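Local coordinates for aminodeoxyfutalosine deaminase (Deinococcus radiodurans, PDB 2IMR), which catalyses the zinc-dependent deamination of aminodeoxyfutalosine to futalosine, a step of menaquinone biosynthesis, and more weakly deaminates adenosine and related nucleosides, at residues Cys43-Thr48 and Val382-Ala387. Residues are numbered along the deposited sequence; the frame is centred on the assembly and turned at random.
Sequences CDVLYT and VLVRAA
V45 meets V384 methyl to methyl: CG1 of V45 lies 3.5 Å from CG2 of V384, tighter than usual for two carbons, and 3.8 Å from CB of V384. With the V45 side chain leaving toward the helix, a chi1 of 175° puts CG1 anti to the backbone N and against V384. L46 turns its side chain away, and Y47 again faces the helix. CB of Y47 rests 3.8 Å from CG1 of V384; CG2 of V384 mainly meets V45, while CG1 also lies near it. The Y47 ring carries on past V384, with CA of R385 over one of its faces. Its OH approaches the R385 guanidinium obliquely, 3.8 Å from NH1 of R385, too long for a hydrogen bond, and the 67° between the two planes excludes a parallel stack. An alanine in place of V384 would probably cost V45 its closest contact and CB of Y47 its methyl partner, opening a gap between strand and helix. The segment axes pass 8.6 Å apart at 33°, close enough for the valine methyls to meet, while no hydrogen bond crosses. Backbone bonds from V45 and Y47 to I91 tie this strand to strand 90-91, and V90 also touches V384. Packing of helix 380-395 on this strand, away from the zinc site, is consistent with the small β-domain beside the TIM barrel in many amidohydrolase-superfamily enzymes.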
loop_
_atom_site.group_PDB
_atom_site.type_symbol
_atom_site.label_atom_id
_atom_site.label_comp_id
_atom_site.label_asym_id
_atom_site.label_seq_id
_atom_site.Cartn_x
_atom_site.Cartn_y
_atom_site.Cartn_z
ATOM N N CYS A 43 -13.522 11.930 -20.391
ATOM C CA CYS A 43 -13.499 10.812 -19.454
ATOM C C CYS A 43 -14.427 11.088 -18.279
ATOM O O CYS A 43 -14.986 12.182 -18.161
ATOM C CB CYS A 43 -12.072 10.572 -18.952
ATOM S SG CYS A 43 -11.251 11.992 -18.167
ATOM N N ASP A 44 -14.595 10.098 -17.409
ATOM C CA ASP A 44 -15.462 10.270 -16.253
ATOM C C ASP A 44 -14.702 10.943 -15.130
ATOM O O ASP A 44 -15.255 11.762 -14.397
ATOM C CB ASP A 44 -16.013 8.922 -15.790
ATOM C CG ASP A 44 -16.860 8.252 -16.853
ATOM O OD1 ASP A 44 -17.657 8.958 -17.505
ATOM O OD2 ASP A 44 -16.739 7.023 -17.033
ATOM N N VAL A 45 -13.428 10.595 -14.995
ATOM C CA VAL A 45 -12.586 11.181 -13.967
ATOM C C VAL A 45 -11.206 11.495 -14.519
ATOM O O VAL A 45 -10.526 10.625 -15.071
ATOM C CB VAL A 45 -12.419 10.239 -12.752
ATOM C CG1 VAL A 45 -11.432 10.840 -11.766
ATOM C CG2 VAL A 45 -13.761 10.014 -12.083
ATOM N N LEU A 46 -10.802 12.748 -14.363
ATOM C CA LEU A 46 -9.507 13.207 -14.828
ATOM C C LEU A 46 -8.623 13.650 -13.670
ATOM O O LEU A 46 -9.077 14.357 -12.774
ATOM C CB LEU A 46 -9.684 14.388 -15.784
ATOM C CG LEU A 46 -8.443 15.267 -15.971
ATOM C CD1 LEU A 46 -7.433 14.550 -16.844
ATOM C CD2 LEU A 46 -8.843 16.595 -16.603
ATOM N N TYR A 47 -7.366 13.225 -13.683
ATOM C CA TYR A 47 -6.428 13.653 -12.657
ATOM C C TYR A 47 -5.159 14.121 -13.358
ATOM O O TYR A 47 -4.494 13.344 -14.041
ATOM C CB TYR A 47 -6.091 12.528 -11.676
ATOM C CG TYR A 47 -5.200 13.026 -10.559
ATOM C CD1 TYR A 47 -5.659 13.991 -9.661
ATOM C CD2 TYR A 47 -3.875 12.605 -10.452
ATOM C CE1 TYR A 47 -4.819 14.531 -8.688
ATOM C CE2 TYR A 47 -3.027 13.140 -9.482
ATOM C CZ TYR A 47 -3.507 14.106 -8.606
ATOM O OH TYR A 47 -2.674 14.656 -7.658
ATOM N N THR A 48 -4.834 15.400 -13.182
ATOM C CA THR A 48 -3.662 16.000 -13.814
ATOM C C THR A 48 -2.385 15.858 -12.997
ATOM O O THR A 48 -2.429 15.607 -11.791
ATOM C CB THR A 48 -3.908 17.493 -14.086
ATOM O OG1 THR A 48 -4.179 18.164 -12.850
ATOM C CG2 THR A 48 -5.103 17.671 -15.006
ATOM N N VAL A 382 -11.917 10.983 -5.428
ATOM C CA VAL A 382 -11.097 10.650 -4.270
ATOM C C VAL A 382 -10.310 9.364 -4.525
ATOM O O VAL A 382 -9.154 9.240 -4.119
ATOM C CB VAL A 382 -11.981 10.469 -3.013
ATOM C CG1 VAL A 382 -11.164 9.894 -1.867
ATOM C CG2 VAL A 382 -12.587 11.807 -2.615
ATOM N N LEU A 383 -10.944 8.413 -5.204
ATOM C CA LEU A 383 -10.311 7.132 -5.503
ATOM C C LEU A 383 -9.129 7.293 -6.443
ATOM O O LEU A 383 -8.051 6.749 -6.201
ATOM C CB LEU A 383 -11.335 6.171 -6.118
ATOM C CG LEU A 383 -12.596 5.912 -5.293
ATOM C CD1 LEU A 383 -13.547 5.011 -6.065
ATOM C CD2 LEU A 383 -12.213 5.269 -3.963
ATOM N N VAL A 384 -9.327 8.048 -7.518
ATOM C CA VAL A 384 -8.262 8.261 -8.486
ATOM C C VAL A 384 -7.105 9.053 -7.890
ATOM O O VAL A 384 -5.943 8.698 -8.079
ATOM C CB VAL A 384 -8.811 8.958 -9.750
ATOM C CG1 VAL A 384 -7.686 9.267 -10.722
ATOM C CG2 VAL A 384 -9.838 8.053 -10.409
ATOM N N ARG A 385 -7.414 10.118 -7.155
ATOM C CA ARG A 385 -6.359 10.908 -6.536
ATOM C C ARG A 385 -5.541 10.025 -5.595
ATOM O O ARG A 385 -4.317 10.121 -5.541
ATOM C CB ARG A 385 -6.952 12.081 -5.749
ATOM C CG ARG A 385 -5.910 12.823 -4.935
ATOM C CD ARG A 385 -6.533 13.666 -3.838
ATOM N NE ARG A 385 -5.569 13.900 -2.766
ATOM C CZ ARG A 385 -4.399 14.508 -2.935
ATOM N NH1 ARG A 385 -4.048 14.953 -4.134
ATOM N NH2 ARG A 385 -3.570 14.654 -1.907
ATOM N N ALA A 386 -6.222 9.161 -4.852
ATOM C CA ALA A 386 -5.542 8.266 -3.925
ATOM C C ALA A 386 -4.607 7.318 -4.671
ATOM O O ALA A 386 -3.457 7.123 -4.276
ATOM C CB ALA A 386 -6.567 7.461 -3.128
ATOM N N ALA A 387 -5.106 6.732 -5.754
ATOM C CA ALA A 387 -4.317 5.791 -6.539
ATOM C C ALA A 387 -3.025 6.405 -7.052
ATOM O O ALA A 387 -1.975 5.759 -7.051
ATOM C CB ALA A 387 -5.142 5.265 -7.714
#